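Local coordinates for protein fatty acid CoA ligase (Marinactinospora thermotolerans, PDB 6SQ8) that belongs to the ANL superfamily of AMP-binding enzymes and holds adenosine monophosphate and 1-ethanoyl-9H-pyrido[3,4-b]indole-3-carboxylic acid in its pocket, at residues 7-12 / 180-185; 18-23 / 236-241; 226-231 / 254-259; 332-337 / 373-378. All blocks are in the same frame, centred on the assembly; numbering follows the deposited sequence.

Interactions 1, 2 and 3 lie in the AMP-binding enzyme region that opens the chain. Interactions 1 and 2 start from neighbouring elements, helix 5-13 and strand 17-20, and their segments alternate along the chain. Interactions 2 and 3 share helix 228-237: one uses its end and the other its start. Their centres are about 16 Å apart. Interaction 4 comes last in the chain. Its centre is about 42 Å from that of interaction 2, across the centre of the chain. It joins two strands that flank strand 347-352. Interactions 1 and 2 bring the start of the chain against later helices; interactions 3 and 4 join parts closer in sequence. None of the four touches another.

Interaction 1: 7-12 / 180-185; sequences ARRVMD and ACVDAA
An interhelical salt bridge joins Arg9 of helix 5-13 to Asp183 of helix 175-189. Arg9 carries nearly the whole contact from its side. Its CG stands anti to the backbone N (chi1 -175°), and the chain runs extended from CG to NE. This carries the guanidinium across the gap between the two helices. Arg9 NH2 donates to Asp183 OD1 at 2.9 Å, with an almost straight N-H...O angle of 176°. Arg9 NH1 makes a weaker, longer bond to Asp183 OD2 at 3.3 Å. The two groups are therefore paired through the two terminal nitrogens and both oxygens, but they are not coplanar. Their planes are turned 48° apart. Asp183 OD1 lies in the guanidinium plane, while NH2 meets that oxygen from above the carboxylate plane. Val182 supports the same group from a different side. Its CG1 sits over one guanidinium face, offset toward the rim, 3.7 Å from Arg9 NH2. Arg9 NH1 also bonds to Ser179 OG, one turn earlier on the helix of Asp183. Below this polar layer, Val182 packs on Cys212 of helix 205-215, and Val10 reaches Leu214 of the same helix. Helix 205-215 thus lies against both helices, through Val10 and Val182. The contact is partly buried, with Asp183 on the exposed side and Val182 on the inner side. The chemistry is that of an ion pair at the protein surface. The aliphatic cover of Val182 on one face and the bonds from Asp183 and Ser179 would together limit how the guanidinium can turn.

Interaction 2: 18-23 / 236-241; sequences AVTGAG and ERERAT
Thr20 has OG1 beside its backbone N (chi1 -43°), which leaves CG2 anti to that N and aimed at Glu238. Glu238 answers with CG beside its own backbone N and a bend at chi2 (-75°). The two side chains approach from opposite directions. The methyl carbon Thr20 CG2 ends up against the carboxylate, 3.3 Å from Glu238 OE1 and 3.4 Å from Glu238 OE2. It touches both oxygens almost equally. No hydrogen bond crosses between the segments. The carbonyl oxygen Gly21 O lies 3.9 Å from Glu238 OE2 and 4.3 Å from Arg237 NH1. These last two approaches are loose. Arg237 and Glu238 are modelled as a salt bridge within their segment, but its length is too short to be relied on. Arg237 NE makes a salt bridge with Glu233.

Two backbone motifs frame the contact. Ala18 and Val19 form a classic beta bulge opposite Val26, just before Thr20. On the other side, helix 228-237 ends in a Schellman motif with Arg239 as the C-prime residue. Glu238 stands directly before it. Strand 219-222 runs beside both partners: Thr20 packs on Thr219, and Glu238 on Val221.

The contact therefore joins the end of strand 17-20 to the end of a helix at the surface. A methyl group facing two carboxylate oxygens gives van der Waals contact and at most weak polar attraction. The methyl offers the carboxylate no hydrogen bond, so Thr20 probably does little to balance its charge.

Interaction 3: 226-231 / 254-259; sequences FQPDAV and AEHPAL
Pro228 and His256 meet where the start of helix 228-237 faces the turn that follows helix 247-255. Gln227 is the N-cap of the first helix, and Pro228 is its first residue. The turn is a type I beta turn from His256 to Leu259, closed by the backbone bond from Leu259 N to His256 O at 3.2 Å.

The van der Waals part comes first. His256 holds CG anti to its backbone N (chi1 -168°), which sends the imidazole toward the helix. Pro228 CB comes to 3.7 Å from His256 ND1 and to 4.2 Å from His256 CG. The approach to the ring is oblique. On its own segment the ring is also packed by Pro257, whose CD lies over one face, offset toward the rim. Ala258 CB meets the ring at its edge. His256 further touches Leu232, one turn along the helix of Pro228, while Pro228 also leans on Gln252. Phe226, just before the N-cap, stacks with Trp249.

The polar part is looser. No hydrogen bond or salt bridge joins the two segments. Asp229 is exposed and lies near the imidazole. Its carboxylate could favour a positive charge on the histidine, though only weakly at this separation, and the charge itself is not seen. Asp229 OD1 is 4.8 Å from His256 NE2, and its closest approach to the ring is to the carbon His256 CE1, at 4.3 Å.

Interaction 4: 332-337 / 373-378; sequences EIRDDS and GGWLRT
Trp375 takes the tight side of this contact, where Arg334 and Glu332 lie together over one face of its indole. Arg334 NH2 sits over the five-membered ring, 3.3 Å from Trp375 CG and 3.4 Å from Trp375 CD2. This is a cation-pi contact: Arg334 CZ is 4.5 Å from the centroid of that ring. The guanidinium is not laid flat. Its plane is tilted 51° to the indole, so one nitrogen does the touching. Glu332 lies over the outer part of the six-membered ring, with CG 3.8 Å from Trp375 CH2. Its carboxylate is only 19° from parallel to the indole. Arg334 NE and NH2 both donate to Glu332 OE1, each at 2.9 Å. This side-on grip fixes the rotation of the guanidinium beside the ring.

Strands 330-334 and 375-378 do not pair with each other. Both pair antiparallel with strand 347-352, which lies between them, so the side chains bridge across that middle strand. Its Trp350 touches Trp375 and makes a second cation-pi contact with Arg334.

The other side is looser. Glu332 is partly exposed, and its OE2 stays 3.9 Å from Trp375 CZ2. Arg377 turns its end toward segment 332-337 without reaching it, and has a long, weak ion pair with Glu348.

Interaction 1: 7-12 / 180-185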
loop_
_atom_site.group_PDB
_atom_site.type_symbol
_atom_site.label_atom_id
_atom_site.label_comp_id
_atom_site.label_asym_id
_atom_site.label_seq_id
_atom_site.Cartn_x
_atom_site.Cartn_y
_atom_site.Cartn_z
ATOM N N ALA A 7 -10.925 -10.076 -14.767
ATOM C CA ALA A 7 -11.102 -11.324 -14.037
ATOM C C ALA A 7 -10.674 -12.506 -14.913
ATOM O O ALA A 7 -9.994 -13.415 -14.445
ATOM C CB ALA A 7 -12.535 -11.465 -13.574
ATOM N N ARG A 8 -11.063 -12.483 -16.190
ATOM C CA ARG A 8 -10.733 -13.561 -17.131
ATOM C C ARG A 8 -9.214 -13.612 -17.323
ATOM O O ARG A 8 -8.656 -14.691 -17.408
ATOM C CB ARG A 8 -11.459 -13.387 -18.478
ATOM C CG ARG A 8 -11.430 -14.617 -19.389
ATOM C CD ARG A 8 -11.840 -14.359 -20.839
ATOM N NE ARG A 8 -10.725 -13.985 -21.722
ATOM C CZ ARG A 8 -10.255 -14.737 -22.715
ATOM N NH1 ARG A 8 -10.716 -15.967 -22.895
ATOM N NH2 ARG A 8 -9.360 -14.240 -23.563
ATOM N N ARG A 9 -8.561 -12.443 -17.405
ATOM C CA ARG A 9 -7.101 -12.379 -17.594
ATOM C C ARG A 9 -6.400 -13.116 -16.457
ATOM O O ARG A 9 -5.421 -13.852 -16.690
ATOM C CB ARG A 9 -6.577 -10.941 -17.651
ATOM C CG ARG A 9 -5.090 -10.841 -17.974
ATOM C CD ARG A 9 -4.592 -9.415 -17.862
ATOM N NE ARG A 9 -3.147 -9.322 -18.057
ATOM C CZ ARG A 9 -2.510 -8.205 -18.368
ATOM N NH1 ARG A 9 -3.149 -7.042 -18.379
ATOM N NH2 ARG A 9 -1.231 -8.265 -18.684
ATOM N N VAL A 10 -6.898 -12.900 -15.237
ATOM C CA VAL A 10 -6.297 -13.482 -14.058
ATOM C C VAL A 10 -6.532 -14.996 -14.100
ATOM O O VAL A 10 -5.581 -15.767 -14.042
ATOM C CB VAL A 10 -6.852 -12.844 -12.776
ATOM C CG1 VAL A 10 -6.234 -13.485 -11.554
ATOM C CG2 VAL A 10 -6.673 -11.319 -12.750
ATOM N N MET A 11 -7.799 -15.397 -14.250
ATOM C CA MET A 11 -8.188 -16.798 -14.380
ATOM C C MET A 11 -7.329 -17.500 -15.441
ATOM O O MET A 11 -6.817 -18.605 -15.227
ATOM C CB MET A 11 -9.663 -16.905 -14.773
ATOM C CG MET A 11 -10.622 -16.567 -13.652
ATOM S SD MET A 11 -10.497 -17.697 -12.238
ATOM C CE MET A 11 -10.672 -19.322 -12.990
ATOM N N ASP A 12 -7.178 -16.839 -16.590
ATOM C CA ASP A 12 -6.525 -17.400 -17.761
ATOM C C ASP A 12 -5.067 -17.729 -17.427
ATOM O O ASP A 12 -4.512 -18.682 -17.956
ATOM C CB ASP A 12 -6.609 -16.439 -18.955
ATOM C CG ASP A 12 -7.027 -17.082 -20.278
ATOM O OD1 ASP A 12 -7.980 -17.909 -20.262
ATOM O OD2 ASP A 12 -6.394 -16.760 -21.330
ATOM N N ALA A 180 -4.127 -2.818 -16.154
ATOM C CA ALA A 180 -2.915 -2.054 -16.395
ATOM C C ALA A 180 -1.890 -2.331 -15.289
ATOM O O ALA A 180 -0.688 -2.389 -15.563
ATOM C CB ALA A 180 -3.235 -0.574 -16.501
ATOM N N CYS A 181 -2.372 -2.521 -14.054
ATOM C CA CYS A 181 -1.521 -2.811 -12.905
ATOM C C CYS A 181 -0.746 -4.110 -13.118
ATOM O O CYS A 181 0.370 -4.229 -12.642
ATOM C CB CYS A 181 -2.326 -2.901 -11.617
ATOM S SG CYS A 181 -2.938 -1.285 -11.076
ATOM N N VAL A 182 -1.325 -5.073 -13.832
ATOM C CA VAL A 182 -0.596 -6.313 -14.107
ATOM C C VAL A 182 0.621 -5.989 -14.984
ATOM O O VAL A 182 1.730 -6.480 -14.749
ATOM C CB VAL A 182 -1.496 -7.396 -14.727
ATOM C CG1 VAL A 182 -0.727 -8.679 -14.997
ATOM C CG2 VAL A 182 -2.709 -7.690 -13.853
ATOM N N ASP A 183 0.410 -5.128 -15.981
ATOM C CA ASP A 183 1.468 -4.766 -16.942
ATOM C C ASP A 183 2.580 -3.983 -16.219
ATOM O O ASP A 183 3.774 -4.214 -16.459
ATOM C CB ASP A 183 0.884 -4.023 -18.139
ATOM C CG ASP A 183 -0.103 -4.855 -18.949
ATOM O OD1 ASP A 183 0.288 -5.937 -19.413
ATOM O OD2 ASP A 183 -1.269 -4.391 -19.114
ATOM N N ALA A 184 2.166 -3.070 -15.337
ATOM C CA ALA A 184 3.070 -2.340 -14.464
ATOM C C ALA A 184 3.869 -3.313 -13.592
ATOM O O ALA A 184 5.110 -3.253 -13.567
ATOM C CB ALA A 184 2.283 -1.370 -13.631
ATOM N N ALA A 185 3.164 -4.234 -12.926
ATOM C CA ALA A 185 3.817 -5.229 -12.065
ATOM C C ALA A 185 4.892 -5.984 -12.854
ATOM O O ALA A 185 5.975 -6.191 -12.354
ATOM C CB ALA A 185 2.798 -6.186 -11.477
#

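Interaction 2: 18-23 / 236-241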
loop_
_atom_site.group_PDB
_atom_site.type_symbol
_atom_site.label_atom_id
_atom_site.label_comp_id
_atom_site.label_asym_id
_atom_site.label_seq_id
_atom_site.Cartn_x
_atom_site.Cartn_y
_atom_site.Cartn_z
ATOM N N ALA A 18 -0.984 -22.673 -7.591
ATOM C CA ALA A 18 -1.497 -21.317 -7.479
ATOM C C ALA A 18 -1.097 -20.676 -6.141
ATOM O O ALA A 18 -0.653 -19.540 -6.127
ATOM C CB ALA A 18 -2.984 -21.322 -7.666
ATOM N N VAL A 19 -1.259 -21.403 -5.024
ATOM C CA VAL A 19 -0.986 -20.876 -3.687
ATOM C C VAL A 19 -0.206 -21.910 -2.864
ATOM O O VAL A 19 -0.383 -23.084 -3.042
ATOM C CB VAL A 19 -2.288 -20.485 -2.971
ATOM C CG1 VAL A 19 -2.018 -19.576 -1.781
ATOM C CG2 VAL A 19 -3.291 -19.851 -3.918
ATOM N N THR A 20 0.677 -21.441 -1.971
ATOM C CA THR A 20 1.324 -22.241 -0.927
ATOM C C THR A 20 1.255 -21.458 0.382
ATOM O O THR A 20 1.279 -20.229 0.378
ATOM C CB THR A 20 2.798 -22.544 -1.242
ATOM O OG1 THR A 20 2.923 -22.901 -2.613
ATOM C CG2 THR A 20 3.369 -23.669 -0.407
ATOM N N GLY A 21 1.223 -22.176 1.505
ATOM C CA GLY A 21 1.135 -21.568 2.823
ATOM C C GLY A 21 1.627 -22.500 3.918
ATOM O O GLY A 21 2.503 -23.360 3.673
ATOM N N ALA A 22 1.064 -22.300 5.123
ATOM C CA ALA A 22 1.276 -23.165 6.285
ATOM C C ALA A 22 0.835 -24.592 5.939
ATOM O O ALA A 22 1.667 -25.512 5.987
ATOM C CB ALA A 22 0.521 -22.624 7.479
ATOM N N GLY A 23 -0.445 -24.735 5.552
ATOM C CA GLY A 23 -1.108 -26.028 5.324
ATOM C C GLY A 23 -0.551 -26.813 4.140
ATOM O O GLY A 23 -0.799 -28.027 4.031
ATOM N N GLU A 236 13.392 -19.180 2.038
ATOM C CA GLU A 236 14.330 -20.265 1.775
ATOM C C GLU A 236 13.559 -21.552 1.426
ATOM O O GLU A 236 13.871 -22.225 0.453
ATOM C CB GLU A 236 15.238 -20.474 2.993
ATOM C CG GLU A 236 16.403 -21.418 2.697
ATOM C CD GLU A 236 17.236 -21.840 3.888
ATOM O OE1 GLU A 236 16.620 -22.173 4.901
ATOM O OE2 GLU A 236 18.472 -21.861 3.794
ATOM N N ARG A 237 12.556 -21.876 2.249
ATOM C CA ARG A 237 11.781 -23.121 2.149
ATOM C C ARG A 237 10.973 -23.170 0.830
ATOM O O ARG A 237 10.956 -24.190 0.167
ATOM C CB ARG A 237 10.894 -23.263 3.392
ATOM C CG ARG A 237 10.194 -24.613 3.519
ATOM C CD ARG A 237 9.190 -24.743 4.681
ATOM N NE ARG A 237 8.703 -23.484 5.256
ATOM C CZ ARG A 237 7.593 -22.838 4.879
ATOM N NH1 ARG A 237 6.769 -23.378 3.995
ATOM N NH2 ARG A 237 7.317 -21.645 5.379
ATOM N N GLU A 238 10.307 -22.074 0.451
ATOM C CA GLU A 238 9.464 -22.014 -0.763
ATOM C C GLU A 238 10.265 -21.449 -1.955
ATOM O O GLU A 238 9.736 -21.322 -3.044
ATOM C CB GLU A 238 8.231 -21.134 -0.550
ATOM C CG GLU A 238 7.470 -21.429 0.727
ATOM C CD GLU A 238 6.628 -22.686 0.722
ATOM O OE1 GLU A 238 6.655 -23.453 -0.268
ATOM O OE2 GLU A 238 5.854 -22.853 1.703
ATOM N N ARG A 239 11.540 -21.121 -1.745
ATOM C CA ARG A 239 12.389 -20.523 -2.751
ATOM C C ARG A 239 11.663 -19.336 -3.400
ATOM O O ARG A 239 11.613 -19.236 -4.622
ATOM C CB ARG A 239 12.790 -21.569 -3.791
ATOM C CG ARG A 239 13.356 -22.858 -3.226
ATOM C CD ARG A 239 14.854 -22.942 -3.404
ATOM N NE ARG A 239 15.729 -22.316 -2.415
ATOM C CZ ARG A 239 16.718 -22.949 -1.781
ATOM N NH1 ARG A 239 16.670 -24.263 -1.653
ATOM N NH2 ARG A 239 17.735 -22.259 -1.296
ATOM N N ALA A 240 11.107 -18.443 -2.564
ATOM C CA ALA A 240 10.365 -17.277 -3.010
ATOM C C ALA A 240 11.275 -16.351 -3.827
ATOM O O ALA A 240 12.436 -16.172 -3.512
ATOM C CB ALA A 240 9.780 -16.556 -1.825
ATOM N N THR A 241 10.707 -15.778 -4.887
ATOM C CA THR A 241 11.417 -14.904 -5.796
ATOM C C THR A 241 11.091 -13.435 -5.496
ATOM O O THR A 241 11.873 -12.547 -5.800
ATOM C CB THR A 241 11.049 -15.190 -7.254
ATOM O OG1 THR A 241 9.645 -14.968 -7.390
ATOM C CG2 THR A 241 11.408 -16.592 -7.681
#

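Interaction 3: 226-231 / 254-259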
loop_
_atom_site.group_PDB
_atom_site.type_symbol
_atom_site.label_atom_id
_atom_site.label_comp_id
_atom_site.label_asym_id
_atom_site.label_seq_id
_atom_site.Cartn_x
_atom_site.Cartn_y
_atom_site.Cartn_z
ATOM N N PHE A 226 3.574 -10.453 9.414
ATOM C CA PHE A 226 5.011 -10.319 9.253
ATOM C C PHE A 226 5.722 -10.660 10.575
ATOM O O PHE A 226 5.463 -10.055 11.587
ATOM C CB PHE A 226 5.376 -8.902 8.802
ATOM C CG PHE A 226 6.863 -8.698 8.727
ATOM C CD1 PHE A 226 7.587 -9.260 7.688
ATOM C CD2 PHE A 226 7.542 -8.017 9.717
ATOM C CE1 PHE A 226 8.961 -9.105 7.610
ATOM C CE2 PHE A 226 8.918 -7.874 9.648
ATOM C CZ PHE A 226 9.626 -8.417 8.595
ATOM N N GLN A 227 6.603 -11.658 10.528
ATOM C CA GLN A 227 7.660 -11.886 11.516
ATOM C C GLN A 227 8.954 -12.115 10.746
ATOM O O GLN A 227 8.971 -12.861 9.773
ATOM C CB GLN A 227 7.346 -13.068 12.449
ATOM C CG GLN A 227 6.210 -12.786 13.430
ATOM C CD GLN A 227 6.516 -11.672 14.410
ATOM O OE1 GLN A 227 7.654 -11.516 14.857
ATOM N NE2 GLN A 227 5.488 -10.950 14.845
ATOM N N PRO A 228 10.085 -11.494 11.141
ATOM C CA PRO A 228 11.312 -11.612 10.349
ATOM C C PRO A 228 11.778 -13.067 10.171
ATOM O O PRO A 228 12.191 -13.449 9.084
ATOM C CB PRO A 228 12.336 -10.805 11.162
ATOM C CG PRO A 228 11.487 -9.888 12.030
ATOM C CD PRO A 228 10.243 -10.668 12.345
ATOM N N ASP A 229 11.709 -13.850 11.259
ATOM C CA ASP A 229 12.148 -15.257 11.286
ATOM C C ASP A 229 11.346 -16.013 10.229
ATOM O O ASP A 229 11.911 -16.721 9.401
ATOM C CB ASP A 229 12.011 -15.899 12.682
ATOM C CG ASP A 229 10.954 -15.270 13.595
ATOM O OD1 ASP A 229 11.278 -14.234 14.225
ATOM O OD2 ASP A 229 9.799 -15.784 13.654
ATOM N N ALA A 230 10.021 -15.820 10.258
ATOM C CA ALA A 230 9.062 -16.568 9.426
ATOM C C ALA A 230 9.278 -16.258 7.942
ATOM O O ALA A 230 9.249 -17.171 7.130
ATOM C CB ALA A 230 7.656 -16.240 9.852
ATOM N N VAL A 231 9.475 -14.974 7.618
ATOM C CA VAL A 231 9.699 -14.508 6.250
ATOM C C VAL A 231 11.003 -15.101 5.715
ATOM O O VAL A 231 11.050 -15.600 4.609
ATOM C CB VAL A 231 9.704 -12.974 6.178
ATOM C CG1 VAL A 231 10.252 -12.476 4.857
ATOM C CG2 VAL A 231 8.315 -12.414 6.423
ATOM N N ALA A 254 16.288 -7.055 7.293
ATOM C CA ALA A 254 17.678 -6.807 6.897
ATOM C C ALA A 254 18.630 -6.842 8.105
ATOM O O ALA A 254 19.778 -7.257 7.992
ATOM C CB ALA A 254 17.760 -5.489 6.175
ATOM N N GLU A 255 18.144 -6.392 9.264
ATOM C CA GLU A 255 18.969 -6.225 10.471
ATOM C C GLU A 255 18.908 -7.494 11.343
ATOM O O GLU A 255 19.633 -7.618 12.286
ATOM C CB GLU A 255 18.524 -4.961 11.218
ATOM C CG GLU A 255 18.933 -3.663 10.499
ATOM C CD GLU A 255 18.187 -2.385 10.888
ATOM O OE1 GLU A 255 17.450 -2.421 11.923
ATOM O OE2 GLU A 255 18.343 -1.348 10.159
ATOM N N HIS A 256 18.066 -8.466 10.991
ATOM C CA HIS A 256 17.897 -9.674 11.793
ATOM C C HIS A 256 19.179 -10.503 11.807
ATOM O O HIS A 256 19.827 -10.658 10.767
ATOM C CB HIS A 256 16.730 -10.506 11.270
ATOM C CG HIS A 256 16.312 -11.603 12.178
ATOM N ND1 HIS A 256 15.394 -11.414 13.197
ATOM C CD2 HIS A 256 16.661 -12.904 12.204
ATOM C CE1 HIS A 256 15.191 -12.564 13.815
ATOM N NE2 HIS A 256 15.957 -13.502 13.207
ATOM N N PRO A 257 19.560 -11.065 12.980
ATOM C CA PRO A 257 20.796 -11.839 13.117
ATOM C C PRO A 257 20.918 -13.096 12.235
ATOM O O PRO A 257 22.039 -13.487 11.851
ATOM C CB PRO A 257 20.765 -12.307 14.580
ATOM C CG PRO A 257 19.868 -11.318 15.283
ATOM C CD PRO A 257 18.833 -10.951 14.253
ATOM N N ALA A 258 19.772 -13.721 11.932
ATOM C CA ALA A 258 19.743 -14.951 11.150
ATOM C C ALA A 258 19.941 -14.695 9.649
ATOM O O ALA A 258 20.051 -15.654 8.907
ATOM C CB ALA A 258 18.447 -15.690 11.396
ATOM N N LEU A 259 19.946 -13.431 9.193
ATOM C CA LEU A 259 19.921 -13.157 7.759
ATOM C C LEU A 259 21.097 -13.829 7.055
ATOM O O LEU A 259 20.900 -14.526 6.067
ATOM C CB LEU A 259 19.917 -11.651 7.484
ATOM C CG LEU A 259 19.958 -11.263 5.995
ATOM C CD1 LEU A 259 18.590 -11.353 5.343
ATOM C CD2 LEU A 259 20.512 -9.871 5.802
#

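Interaction 4: 332-337 / 373-378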
loop_
_atom_site.group_PDB
_atom_site.type_symbol
_atom_site.label_atom_id
_atom_site.label_comp_id
_atom_site.label_asym_id
_atom_site.label_seq_id
_atom_site.Cartn_x
_atom_site.Cartn_y
_atom_site.Cartn_z
ATOM N N GLU A 332 3.714 15.351 -13.605
ATOM C CA GLU A 332 4.070 16.752 -13.664
ATOM C C GLU A 332 4.251 17.281 -12.241
ATOM O O GLU A 332 3.639 16.762 -11.310
ATOM C CB GLU A 332 2.995 17.570 -14.377
ATOM C CG GLU A 332 3.127 17.567 -15.889
ATOM C CD GLU A 332 2.046 18.344 -16.618
ATOM O OE1 GLU A 332 1.142 18.930 -15.956
ATOM O OE2 GLU A 332 2.117 18.350 -17.853
ATOM N N ILE A 333 5.114 18.292 -12.104
ATOM C CA ILE A 333 5.261 19.066 -10.895
ATOM C C ILE A 333 4.620 20.433 -11.150
ATOM O O ILE A 333 4.942 21.062 -12.129
ATOM C CB ILE A 333 6.749 19.179 -10.497
ATOM C CG1 ILE A 333 7.445 17.810 -10.492
ATOM C CG2 ILE A 333 6.882 19.889 -9.150
ATOM C CD1 ILE A 333 6.933 16.865 -9.410
ATOM N N ARG A 334 3.718 20.870 -10.267
ATOM C CA ARG A 334 2.887 22.036 -10.504
ATOM C C ARG A 334 2.827 22.945 -9.273
ATOM O O ARG A 334 2.912 22.483 -8.143
ATOM C CB ARG A 334 1.451 21.608 -10.814
ATOM C CG ARG A 334 1.282 20.800 -12.088
ATOM C CD ARG A 334 -0.188 20.582 -12.384
ATOM N NE ARG A 334 -0.377 19.831 -13.618
ATOM C CZ ARG A 334 -1.547 19.363 -14.025
ATOM N NH1 ARG A 334 -2.632 19.571 -13.292
ATOM N NH2 ARG A 334 -1.614 18.686 -15.157
ATOM N N ASP A 335 2.598 24.237 -9.529
ATOM C CA ASP A 335 2.446 25.258 -8.497
ATOM C C ASP A 335 0.989 25.305 -8.024
ATOM O O ASP A 335 0.143 24.552 -8.527
ATOM C CB ASP A 335 2.955 26.619 -8.987
ATOM C CG ASP A 335 2.301 27.156 -10.252
ATOM O OD1 ASP A 335 1.218 26.669 -10.622
ATOM O OD2 ASP A 335 2.891 28.068 -10.871
ATOM N N ASP A 336 0.739 26.188 -7.043
ATOM C CA ASP A 336 -0.592 26.477 -6.456
ATOM C C ASP A 336 -1.572 26.880 -7.564
ATOM O O ASP A 336 -2.746 26.507 -7.521
ATOM C CB ASP A 336 -0.535 27.597 -5.410
ATOM C CG ASP A 336 0.562 27.444 -4.371
ATOM O OD1 ASP A 336 1.724 27.168 -4.776
ATOM O OD2 ASP A 336 0.259 27.621 -3.165
ATOM N N SER A 337 -1.069 27.640 -8.556
ATOM C CA SER A 337 -1.837 28.063 -9.732
ATOM C C SER A 337 -2.311 26.833 -10.522
ATOM O O SER A 337 -3.505 26.636 -10.690
ATOM C CB SER A 337 -1.014 29.016 -10.588
ATOM O OG SER A 337 -1.352 28.957 -11.970
ATOM N N GLY A 373 -8.661 17.287 -15.920
ATOM C CA GLY A 373 -8.133 17.084 -17.247
ATOM C C GLY A 373 -7.529 15.706 -17.399
ATOM O O GLY A 373 -6.661 15.508 -18.243
ATOM N N GLY A 374 -7.983 14.755 -16.574
ATOM C CA GLY A 374 -7.444 13.392 -16.568
ATOM C C GLY A 374 -6.222 13.240 -15.666
ATOM O O GLY A 374 -5.661 12.145 -15.556
ATOM N N TRP A 375 -5.798 14.352 -15.041
ATOM C CA TRP A 375 -4.665 14.398 -14.110
ATOM C C TRP A 375 -5.181 14.249 -12.687
ATOM O O TRP A 375 -6.185 14.852 -12.329
ATOM C CB TRP A 375 -3.862 15.697 -14.267
ATOM C CG TRP A 375 -3.098 15.758 -15.554
ATOM C CD1 TRP A 375 -3.559 16.191 -16.762
ATOM C CD2 TRP A 375 -1.741 15.334 -15.773
ATOM N NE1 TRP A 375 -2.586 16.060 -17.715
ATOM C CE2 TRP A 375 -1.454 15.555 -17.136
ATOM C CE3 TRP A 375 -0.736 14.811 -14.954
ATOM C CZ2 TRP A 375 -0.206 15.271 -17.689
ATOM C CZ3 TRP A 375 0.492 14.529 -15.503
ATOM C CH2 TRP A 375 0.753 14.754 -16.853
ATOM N N LEU A 376 -4.464 13.450 -11.897
ATOM C CA LEU A 376 -4.755 13.218 -10.484
ATOM C C LEU A 376 -3.731 13.952 -9.612
ATOM O O LEU A 376 -2.540 13.885 -9.846
ATOM C CB LEU A 376 -4.736 11.710 -10.229
ATOM C CG LEU A 376 -4.685 11.294 -8.762
ATOM C CD1 LEU A 376 -5.923 11.758 -8.049
ATOM C CD2 LEU A 376 -4.557 9.791 -8.630
ATOM N N ARG A 377 -4.247 14.698 -8.636
ATOM C CA ARG A 377 -3.496 15.348 -7.555
ATOM C C ARG A 377 -3.196 14.278 -6.496
ATOM O O ARG A 377 -4.071 13.881 -5.741
ATOM C CB ARG A 377 -4.371 16.485 -7.010
ATOM C CG ARG A 377 -3.747 17.487 -6.049
ATOM C CD ARG A 377 -4.912 18.317 -5.508
ATOM N NE ARG A 377 -4.613 19.312 -4.473
ATOM C CZ ARG A 377 -4.560 20.640 -4.658
ATOM N NH1 ARG A 377 -4.726 21.168 -5.859
ATOM N NH2 ARG A 377 -4.312 21.442 -3.636
ATOM N N THR A 378 -1.948 13.816 -6.451
ATOM C CA THR A 378 -1.533 12.763 -5.540
ATOM C C THR A 378 -1.706 13.202 -4.088
ATOM O O THR A 378 -2.047 12.390 -3.250
ATOM C CB THR A 378 -0.072 12.360 -5.754
ATOM O OG1 THR A 378 0.736 13.521 -5.542
ATOM C CG2 THR A 378 0.175 11.764 -7.127
#